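Myosin regulatory light chain, striated adductor muscle (Argopecten irradians, PDB 1WDC) serves as the calcium-binding regulatory light chain of scallop muscle myosin, responsible for calcium-dependent regulation of its Mg-ATPase activity. Local coordinates at residues I17-I27 with L67-F76; D97-E107 with V134-V142. All blocks are in the same frame, centred on the assembly; numbering follows the deposited sequence.

Interaction 1 (I17-I27 with L67-F76); sequences IQEMKEAFSMI and LNFTMFLSIF
Phe69 lodges as a knob among Ile17, Met20, Lys21 and Phe24, with Lys21 lying over one face of its ring. The bent lysine chain brings NZ back above the ring, 3.6 Å from the centroid of the Phe69 ring, in an off-centre cation-pi contact. Its CG makes a CH-pi contact with the same ring, while the Ile17 carbonyl oxygen meets the ring edge. Were Phe69 replaced by an alanine, the hole between the helices would probably be left unfilled and the ammonium of Lys21 would lose its aromatic partner. Met20 enters a hole formed by Phe69, Phe72, Leu73 and Phe76; its CE comes 3.6 Å from Phe76 CD2, and its sulfur makes an oblique Met-aromatic contact with that ring. The contact sets helix 14-27, the entering helix of the first EF-hand, against helix 69-79, probably the last of the N-terminal EF-hand pair, at 120° between the segment axes, without a hydrogen bond across. Phe24 reaches in with CG anti to its backbone N (chi1 177°), presenting its edge to the face of Phe72 in a T-shaped pair, planes 74° apart; Phe24 CD2 lies 3.6 Å from Phe72 CG. Ile27 CD1 touches the far end of Phe72. Further out, Asn68 caps helix 69-79, its OD1 accepting from Met71 N, and the backbone of Leu67 bonds to Val35 in the metal-binding loop. An aromatic side chain of another protein chain meets Phe76 edge-to-face.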
loop_
_atom_site.group_PDB
_atom_site.type_symbol
_atom_site.label_atom_id
_atom_site.label_comp_id
_atom_site.label_asym_id
_atom_site.label_seq_id
_atom_site.Cartn_x
_atom_site.Cartn_y
_atom_site.Cartn_z
ATOM N N ILE B 17 -26.465 12.244 -17.647
ATOM C CA ILE B 17 -27.273 11.680 -18.700
ATOM C C ILE B 17 -27.782 12.838 -19.548
ATOM O O ILE B 17 -27.754 12.769 -20.771
ATOM C CB ILE B 17 -28.458 10.826 -18.108
ATOM C CG1 ILE B 17 -28.040 9.349 -17.985
ATOM C CG2 ILE B 17 -29.706 10.909 -18.983
ATOM C CD1 ILE B 17 -29.188 8.378 -17.629
ATOM N N GLN B 18 -28.021 13.977 -18.907
ATOM C CA GLN B 18 -28.577 15.134 -19.593
ATOM C C GLN B 18 -27.512 15.840 -20.431
ATOM O O GLN B 18 -27.826 16.378 -21.499
ATOM C CB GLN B 18 -29.199 16.101 -18.572
ATOM C CG GLN B 18 -29.145 17.590 -18.950
ATOM C CD GLN B 18 -28.618 18.472 -17.816
ATOM O OE1 GLN B 18 -29.397 19.142 -17.120
ATOM N NE2 GLN B 18 -27.293 18.467 -17.618
ATOM N N GLU B 19 -26.259 15.802 -19.962
ATOM C CA GLU B 19 -25.101 16.367 -20.673
ATOM C C GLU B 19 -24.791 15.660 -21.986
ATOM O O GLU B 19 -24.217 16.274 -22.884
ATOM C CB GLU B 19 -23.854 16.248 -19.827
ATOM C CG GLU B 19 -23.569 17.398 -18.926
ATOM C CD GLU B 19 -22.567 17.012 -17.847
ATOM O OE1 GLU B 19 -21.687 16.143 -18.097
ATOM O OE2 GLU B 19 -22.703 17.535 -16.720
ATOM N N MET B 20 -24.979 14.334 -21.996
ATOM C CA MET B 20 -24.710 13.463 -23.157
ATOM C C MET B 20 -25.705 13.617 -24.313
ATOM O O MET B 20 -25.381 13.349 -25.470
ATOM C CB MET B 20 -24.685 12.004 -22.717
ATOM C CG MET B 20 -23.801 11.753 -21.534
ATOM S SD MET B 20 -22.792 10.320 -21.781
ATOM C CE MET B 20 -21.314 10.808 -20.888
ATOM N N LYS B 21 -26.952 13.868 -23.943
ATOM C CA LYS B 21 -27.991 14.299 -24.852
ATOM C C LYS B 21 -27.548 15.496 -25.690
ATOM O O LYS B 21 -27.831 15.557 -26.871
ATOM C CB LYS B 21 -29.225 14.667 -24.026
ATOM C CG LYS B 21 -30.477 13.913 -24.394
ATOM C CD LYS B 21 -31.115 14.525 -25.635
ATOM C CE LYS B 21 -31.695 13.441 -26.544
ATOM N NZ LYS B 21 -30.622 12.580 -27.129
ATOM N N GLU B 22 -26.916 16.479 -25.059
ATOM C CA GLU B 22 -26.499 17.699 -25.747
ATOM C C GLU B 22 -25.239 17.453 -26.556
ATOM O O GLU B 22 -25.027 18.094 -27.574
ATOM C CB GLU B 22 -26.233 18.834 -24.745
ATOM C CG GLU B 22 -27.084 20.106 -24.963
ATOM C CD GLU B 22 -26.603 21.015 -26.127
ATOM O OE1 GLU B 22 -26.784 20.625 -27.315
ATOM O OE2 GLU B 22 -26.130 22.159 -25.854
ATOM N N ALA B 23 -24.343 16.635 -26.014
ATOM C CA ALA B 23 -23.160 16.209 -26.743
ATOM C C ALA B 23 -23.637 15.428 -27.958
ATOM O O ALA B 23 -23.214 15.711 -29.077
ATOM C CB ALA B 23 -22.275 15.325 -25.866
ATOM N N PHE B 24 -24.637 14.573 -27.748
ATOM C CA PHE B 24 -25.127 13.711 -28.807
ATOM C C PHE B 24 -25.768 14.460 -29.987
ATOM O O PHE B 24 -25.685 14.009 -31.135
ATOM C CB PHE B 24 -26.122 12.690 -28.245
ATOM C CG PHE B 24 -26.727 11.811 -29.291
ATOM C CD1 PHE B 24 -27.831 12.249 -30.025
ATOM C CD2 PHE B 24 -26.089 10.621 -29.662
ATOM C CE1 PHE B 24 -28.274 11.531 -31.132
ATOM C CE2 PHE B 24 -26.521 9.881 -30.768
ATOM C CZ PHE B 24 -27.613 10.343 -31.512
ATOM N N SER B 25 -26.458 15.563 -29.704
ATOM C CA SER B 25 -27.131 16.328 -30.755
ATOM C C SER B 25 -26.232 17.358 -31.478
ATOM O O SER B 25 -26.655 18.029 -32.429
ATOM C CB SER B 25 -28.381 17.001 -30.172
ATOM O OG SER B 25 -28.057 17.774 -29.034
ATOM N N MET B 26 -24.968 17.412 -31.078
ATOM C CA MET B 26 -23.944 18.171 -31.792
ATOM C C MET B 26 -23.098 17.221 -32.625
ATOM O O MET B 26 -22.527 17.620 -33.647
ATOM C CB MET B 26 -23.038 18.873 -30.794
ATOM C CG MET B 26 -23.305 20.333 -30.637
ATOM S SD MET B 26 -21.868 21.043 -29.875
ATOM C CE MET B 26 -20.693 21.111 -31.286
ATOM N N ILE B 27 -22.866 16.030 -32.069
ATOM C CA ILE B 27 -22.227 14.945 -32.804
ATOM C C ILE B 27 -23.160 14.485 -33.925
ATOM O O ILE B 27 -22.696 14.129 -35.001
ATOM C CB ILE B 27 -21.922 13.741 -31.894
ATOM C CG1 ILE B 27 -21.049 14.190 -30.718
ATOM C CG2 ILE B 27 -21.223 12.637 -32.684
ATOM C CD1 ILE B 27 -20.731 13.052 -29.723
ATOM N N LEU B 67 -26.962 3.553 -33.949
ATOM C CA LEU B 67 -26.430 4.450 -32.929
ATOM C C LEU B 67 -27.317 5.647 -32.651
ATOM O O LEU B 67 -26.966 6.780 -32.953
ATOM C CB LEU B 67 -25.022 4.902 -33.320
ATOM C CG LEU B 67 -24.009 5.415 -32.282
ATOM C CD1 LEU B 67 -24.285 4.872 -30.916
ATOM C CD2 LEU B 67 -22.608 5.008 -32.754
ATOM N N ASN B 68 -28.476 5.376 -32.057
ATOM C CA ASN B 68 -29.304 6.425 -31.476
ATOM C C ASN B 68 -28.817 6.775 -30.057
ATOM O O ASN B 68 -27.827 6.237 -29.588
ATOM C CB ASN B 68 -30.801 6.006 -31.494
ATOM C CG ASN B 68 -31.118 4.786 -30.607
ATOM O OD1 ASN B 68 -30.239 4.215 -29.939
ATOM N ND2 ASN B 68 -32.396 4.405 -30.579
ATOM N N PHE B 69 -29.455 7.737 -29.412
ATOM C CA PHE B 69 -29.013 8.130 -28.082
ATOM C C PHE B 69 -28.979 6.974 -27.070
ATOM O O PHE B 69 -28.048 6.862 -26.282
ATOM C CB PHE B 69 -29.878 9.257 -27.545
ATOM C CG PHE B 69 -29.377 9.820 -26.256
ATOM C CD1 PHE B 69 -28.020 10.017 -26.060
ATOM C CD2 PHE B 69 -30.248 10.034 -25.196
ATOM C CE1 PHE B 69 -27.527 10.404 -24.835
ATOM C CE2 PHE B 69 -29.761 10.423 -23.959
ATOM C CZ PHE B 69 -28.393 10.606 -23.779
ATOM N N THR B 70 -29.957 6.082 -27.140
ATOM C CA THR B 70 -30.080 5.013 -26.164
ATOM C C THR B 70 -28.868 4.090 -26.225
ATOM O O THR B 70 -28.326 3.660 -25.196
ATOM C CB THR B 70 -31.382 4.219 -26.419
ATOM O OG1 THR B 70 -32.480 4.964 -25.908
ATOM C CG2 THR B 70 -31.382 2.927 -25.730
ATOM N N MET B 71 -28.409 3.825 -27.439
ATOM C CA MET B 71 -27.243 2.991 -27.640
ATOM C C MET B 71 -25.960 3.809 -27.294
ATOM O O MET B 71 -24.963 3.237 -26.811
ATOM C CB MET B 71 -27.267 2.503 -29.088
ATOM C CG MET B 71 -25.954 2.099 -29.668
ATOM S SD MET B 71 -25.562 0.480 -29.158
ATOM C CE MET B 71 -27.181 -0.092 -28.626
ATOM N N PHE B 72 -26.062 5.143 -27.405
ATOM C CA PHE B 72 -24.957 6.084 -27.133
ATOM C C PHE B 72 -24.666 6.136 -25.633
ATOM O O PHE B 72 -23.524 6.130 -25.199
ATOM C CB PHE B 72 -25.337 7.500 -27.614
ATOM C CG PHE B 72 -24.265 8.564 -27.363
ATOM C CD1 PHE B 72 -23.208 8.744 -28.260
ATOM C CD2 PHE B 72 -24.377 9.456 -26.306
ATOM C CE1 PHE B 72 -22.293 9.804 -28.102
ATOM C CE2 PHE B 72 -23.475 10.512 -26.143
ATOM C CZ PHE B 72 -22.431 10.688 -27.041
ATOM N N LEU B 73 -25.697 6.517 -24.911
ATOM C CA LEU B 73 -25.708 6.475 -23.473
ATOM C C LEU B 73 -25.084 5.192 -22.968
ATOM O O LEU B 73 -24.198 5.221 -22.110
ATOM C CB LEU B 73 -27.150 6.563 -23.020
ATOM C CG LEU B 73 -27.469 7.198 -21.678
ATOM C CD1 LEU B 73 -26.410 8.218 -21.229
ATOM C CD2 LEU B 73 -28.832 7.827 -21.851
ATOM N N SER B 74 -25.504 4.081 -23.567
ATOM C CA SER B 74 -25.131 2.750 -23.107
ATOM C C SER B 74 -23.660 2.384 -23.293
ATOM O O SER B 74 -23.112 1.683 -22.447
ATOM C CB SER B 74 -26.012 1.690 -23.766
ATOM O OG SER B 74 -25.234 0.540 -24.090
ATOM N N ILE B 75 -23.033 2.790 -24.400
ATOM C CA ILE B 75 -21.600 2.508 -24.596
ATOM C C ILE B 75 -20.701 3.325 -23.630
ATOM O O ILE B 75 -19.563 2.929 -23.335
ATOM C CB ILE B 75 -21.122 2.749 -26.098
ATOM C CG1 ILE B 75 -20.922 4.243 -26.381
ATOM C CG2 ILE B 75 -22.129 2.149 -27.094
ATOM C CD1 ILE B 75 -20.164 4.530 -27.656
ATOM N N PHE B 76 -21.187 4.506 -23.241
ATOM C CA PHE B 76 -20.528 5.354 -22.261
ATOM C C PHE B 76 -20.712 4.762 -20.864
ATOM O O PHE B 76 -19.735 4.448 -20.197
ATOM C CB PHE B 76 -21.085 6.790 -22.325
ATOM C CG PHE B 76 -20.309 7.707 -23.257
ATOM C CD1 PHE B 76 -20.568 7.725 -24.635
ATOM C CD2 PHE B 76 -19.290 8.522 -22.780
ATOM C CE1 PHE B 76 -19.814 8.544 -25.518
ATOM C CE2 PHE B 76 -18.549 9.336 -23.661
ATOM C CZ PHE B 76 -18.811 9.345 -25.021
#

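Interaction 2 (D97-E107 with V134-V142); sequences DEQETKKLNIE and VEGGKFDYV
Tyr141 fills the hollow inside the loop 97-103: its hydroxyl donates to Asp97 OD2 at 2.8 Å, and Lys102 O lies over one face of its ring. Asp97 OD2 also accepts from Lys102 N, so two donors grip it from the same face of the carboxylate, the tyrosine anti and the amide syn. With chi1 at 68°, Tyr141 CG sits between its backbone N and carbonyl carbon, which lays the ring along the backbone of Lys102 and Lys103; Leu104 CG comes 4.0 Å from Tyr141 CD2, the two side chains crossing at about a right angle. At the other end, the tip of Ile106 nestles against Val134 and Phe139, its CD1 3.7 Å from Val134 CG2 and also touching Phe139 CB. On the more exposed side the aliphatic parts of Lys103 and Lys138 cross, Lys103 CD lying 3.7 Å from Lys138 CB. Val142 CG2 presses against Lys102, while a water links Lys102 O to Asp140 OD1. Leu104 N donates to Phe139 O at 3.0 Å and Phe139 N to Leu104 O at 2.8 Å, and Ile106 N bonds to Gly137 O. Short antiparallel strands joining two loops, each leading into a helix, are characteristic of a paired EF-hand.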
loop_
_atom_site.group_PDB
_atom_site.type_symbol
_atom_site.label_atom_id
_atom_site.label_comp_id
_atom_site.label_asym_id
_atom_site.label_seq_id
_atom_site.Cartn_x
_atom_site.Cartn_y
_atom_site.Cartn_z
ATOM N N ASP B 97 -1.451 9.761 4.128
ATOM C CA ASP B 97 -1.369 11.148 4.569
ATOM C C ASP B 97 -1.872 11.265 6.039
ATOM O O ASP B 97 -2.941 11.798 6.298
ATOM C CB ASP B 97 -2.240 12.012 3.630
ATOM C CG ASP B 97 -2.274 13.476 4.013
ATOM O OD1 ASP B 97 -1.210 14.023 4.369
ATOM O OD2 ASP B 97 -3.357 14.092 3.921
ATOM N N GLU B 98 -1.092 10.801 7.004
ATOM C CA GLU B 98 -1.586 10.650 8.371
ATOM C C GLU B 98 -1.908 11.953 9.109
ATOM O O GLU B 98 -2.825 12.010 9.908
ATOM C CB GLU B 98 -0.582 9.823 9.172
ATOM C CG GLU B 98 0.795 9.619 8.488
ATOM C CD GLU B 98 0.787 8.658 7.260
ATOM O OE1 GLU B 98 0.115 7.585 7.304
ATOM O OE2 GLU B 98 1.538 8.947 6.290
ATOM N N GLN B 99 -1.244 13.032 8.735
ATOM C CA GLN B 99 -1.482 14.340 9.339
ATOM C C GLN B 99 -2.635 15.049 8.670
ATOM O O GLN B 99 -2.930 16.189 8.978
ATOM C CB GLN B 99 -0.236 15.224 9.221
ATOM C CG GLN B 99 1.025 14.664 9.870
ATOM C CD GLN B 99 1.322 15.292 11.224
ATOM O OE1 GLN B 99 0.925 16.430 11.500
ATOM N NE2 GLN B 99 2.003 14.546 12.083
ATOM N N GLU B 100 -3.267 14.385 7.722
ATOM C CA GLU B 100 -4.310 14.997 6.941
ATOM C C GLU B 100 -3.932 16.344 6.369
ATOM O O GLU B 100 -4.783 17.220 6.251
ATOM C CB GLU B 100 -5.569 15.082 7.772
ATOM C CG GLU B 100 -6.012 13.698 8.142
ATOM C CD GLU B 100 -6.942 13.628 9.335
ATOM O OE1 GLU B 100 -7.950 14.390 9.370
ATOM O OE2 GLU B 100 -6.696 12.722 10.185
ATOM N N THR B 101 -2.748 16.403 5.767
ATOM C CA THR B 101 -2.269 17.598 5.079
ATOM C C THR B 101 -2.934 17.761 3.693
ATOM O O THR B 101 -2.919 18.862 3.110
ATOM C CB THR B 101 -0.754 17.530 4.876
ATOM O OG1 THR B 101 -0.462 16.520 3.917
ATOM C CG2 THR B 101 -0.050 17.124 6.149
ATOM N N LYS B 102 -3.589 16.696 3.214
ATOM C CA LYS B 102 -4.235 16.647 1.898
ATOM C C LYS B 102 -3.268 16.825 0.728
ATOM O O LYS B 102 -3.661 17.286 -0.346
ATOM C CB LYS B 102 -5.374 17.663 1.810
ATOM C CG LYS B 102 -6.423 17.621 2.954
ATOM C CD LYS B 102 -6.682 16.218 3.490
ATOM C CE LYS B 102 -8.159 15.975 3.727
ATOM N NZ LYS B 102 -8.889 15.654 2.434
ATOM N N LYS B 103 -2.003 16.463 0.946
ATOM C CA LYS B 103 -1.009 16.372 -0.129
ATOM C C LYS B 103 -0.170 15.186 0.201
ATOM O O LYS B 103 -0.268 14.655 1.305
ATOM C CB LYS B 103 -0.077 17.572 -0.169
ATOM C CG LYS B 103 -0.775 18.868 -0.127
ATOM C CD LYS B 103 -0.766 19.532 -1.475
ATOM C CE LYS B 103 -1.530 20.815 -1.357
ATOM N NZ LYS B 103 -2.767 20.596 -0.537
ATOM N N LEU B 104 0.572 14.723 -0.801
ATOM C CA LEU B 104 1.624 13.727 -0.638
ATOM C C LEU B 104 2.872 14.297 -1.295
ATOM O O LEU B 104 2.780 15.037 -2.254
ATOM C CB LEU B 104 1.230 12.415 -1.325
ATOM C CG LEU B 104 0.181 11.527 -0.637
ATOM C CD1 LEU B 104 -0.048 10.261 -1.426
ATOM C CD2 LEU B 104 0.653 11.159 0.755
ATOM N N ASN B 105 4.035 14.042 -0.718
ATOM C CA ASN B 105 5.268 14.528 -1.284
ATOM C C ASN B 105 5.358 13.898 -2.652
ATOM O O ASN B 105 5.059 12.734 -2.785
ATOM C CB ASN B 105 6.427 14.033 -0.442
ATOM C CG ASN B 105 6.638 14.848 0.847
ATOM O OD1 ASN B 105 5.909 15.805 1.149
ATOM N ND2 ASN B 105 7.672 14.481 1.593
ATOM N N ILE B 106 5.879 14.606 -3.634
ATOM C CA ILE B 106 5.903 14.053 -4.971
ATOM C C ILE B 106 6.702 12.751 -5.063
ATOM O O ILE B 106 6.240 11.783 -5.687
ATOM C CB ILE B 106 6.448 15.085 -6.024
ATOM C CG1 ILE B 106 6.225 14.558 -7.469
ATOM C CG2 ILE B 106 7.921 15.359 -5.764
ATOM C CD1 ILE B 106 4.791 14.078 -7.802
ATOM N N GLU B 107 7.770 12.651 -4.269
ATOM C CA GLU B 107 8.701 11.521 -4.375
ATOM C C GLU B 107 8.105 10.268 -3.757
ATOM O O GLU B 107 8.392 9.157 -4.173
ATOM C CB GLU B 107 10.040 11.828 -3.685
ATOM C CG GLU B 107 10.287 13.282 -3.360
ATOM C CD GLU B 107 9.655 13.688 -2.050
ATOM O OE1 GLU B 107 10.049 13.132 -0.986
ATOM O OE2 GLU B 107 8.759 14.554 -2.089
ATOM N N VAL B 134 0.993 19.202 -9.148
ATOM C CA VAL B 134 2.187 19.223 -8.290
ATOM C C VAL B 134 2.730 20.656 -8.129
ATOM O O VAL B 134 2.801 21.406 -9.106
ATOM C CB VAL B 134 3.287 18.344 -8.873
ATOM C CG1 VAL B 134 4.474 18.316 -7.951
ATOM C CG2 VAL B 134 2.775 16.946 -9.068
ATOM N N GLU B 135 2.938 21.074 -6.871
ATOM C CA GLU B 135 3.441 22.418 -6.516
ATOM C C GLU B 135 4.313 22.364 -5.279
ATOM O O GLU B 135 3.877 21.898 -4.237
ATOM C CB GLU B 135 2.298 23.393 -6.230
ATOM C CG GLU B 135 2.790 24.738 -5.712
ATOM C CD GLU B 135 2.297 25.936 -6.531
ATOM O OE1 GLU B 135 2.894 26.255 -7.598
ATOM O OE2 GLU B 135 1.359 26.612 -6.054
ATOM N N GLY B 136 5.490 22.964 -5.345
ATOM C CA GLY B 136 6.347 22.944 -4.179
ATOM C C GLY B 136 6.593 21.529 -3.687
ATOM O O GLY B 136 6.607 21.285 -2.489
ATOM N N GLY B 137 6.743 20.588 -4.609
ATOM C CA GLY B 137 7.107 19.242 -4.224
ATOM C C GLY B 137 5.965 18.459 -3.626
ATOM O O GLY B 137 6.145 17.324 -3.246
ATOM N N LYS B 138 4.763 19.015 -3.665
ATOM C CA LYS B 138 3.565 18.326 -3.171
ATOM C C LYS B 138 2.557 18.027 -4.273
ATOM O O LYS B 138 1.875 18.940 -4.742
ATOM C CB LYS B 138 2.848 19.162 -2.100
ATOM C CG LYS B 138 3.346 18.917 -0.678
ATOM C CD LYS B 138 3.678 20.227 0.014
ATOM C CE LYS B 138 2.422 21.076 0.351
ATOM N NZ LYS B 138 2.668 22.578 0.366
ATOM N N PHE B 139 2.238 16.743 -4.380
ATOM C CA PHE B 139 1.134 16.234 -5.194
ATOM C C PHE B 139 -0.231 16.422 -4.489
ATOM O O PHE B 139 -0.404 16.029 -3.324
ATOM C CB PHE B 139 1.432 14.754 -5.496
ATOM C CG PHE B 139 0.313 14.004 -6.171
ATOM C CD1 PHE B 139 0.255 13.930 -7.557
ATOM C CD2 PHE B 139 -0.558 13.221 -5.416
ATOM C CE1 PHE B 139 -0.628 13.096 -8.167
ATOM C CE2 PHE B 139 -1.447 12.371 -6.011
ATOM C CZ PHE B 139 -1.489 12.297 -7.391
ATOM N N ASP B 140 -1.157 17.110 -5.162
ATOM C CA ASP B 140 -2.503 17.368 -4.645
ATOM C C ASP B 140 -3.499 16.220 -5.011
ATOM O O ASP B 140 -4.265 16.305 -5.969
ATOM C CB ASP B 140 -2.981 18.745 -5.173
ATOM C CG ASP B 140 -4.299 19.218 -4.544
ATOM O OD1 ASP B 140 -5.004 18.417 -3.911
ATOM O OD2 ASP B 140 -4.657 20.399 -4.698
ATOM N N TYR B 141 -3.593 15.219 -4.142
ATOM C CA TYR B 141 -4.420 14.067 -4.422
ATOM C C TYR B 141 -5.911 14.350 -4.353
ATOM O O TYR B 141 -6.723 13.546 -4.814
ATOM C CB TYR B 141 -4.050 12.900 -3.522
ATOM C CG TYR B 141 -4.368 13.059 -2.045
ATOM C CD1 TYR B 141 -5.681 12.893 -1.566
ATOM C CD2 TYR B 141 -3.347 13.304 -1.101
ATOM C CE1 TYR B 141 -5.972 13.018 -0.209
ATOM C CE2 TYR B 141 -3.634 13.367 0.270
ATOM C CZ TYR B 141 -4.949 13.243 0.691
ATOM O OH TYR B 141 -5.274 13.300 2.010
ATOM N N VAL B 142 -6.296 15.439 -3.708
ATOM C CA VAL B 142 -7.707 15.737 -3.649
ATOM C C VAL B 142 -8.100 16.219 -5.041
ATOM O O VAL B 142 -9.065 15.723 -5.620
ATOM C CB VAL B 142 -8.043 16.800 -2.592
ATOM C CG1 VAL B 142 -9.498 17.071 -2.610
ATOM C CG2 VAL B 142 -7.677 16.320 -1.216
HETATM O O HOH W 1 -5.681 19.098 -1.390
#

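The two interactions follow one another along the chain, interaction 1 closing before interaction 2 opens, and lie on opposite sides of the chain's centre. Their centres are 37 Å apart and their nearest atoms about 18 Å, so they do not touch. Interaction 1 joins helices 14-27 and 69-79 in the N-terminal half, near the bound magnesium ion and the predicted calcium ligands. Interaction 2 joins strands 104-105 and 138-139, at the starts of helices 106-115 and 141-149, away from the annotated metal site. Helix 86-94 lies between the contacts in sequence. Each contact thus lies inside one EF-hand lobe, the N-terminal one carrying the magnesium ion, and each lobe has its own internal contact.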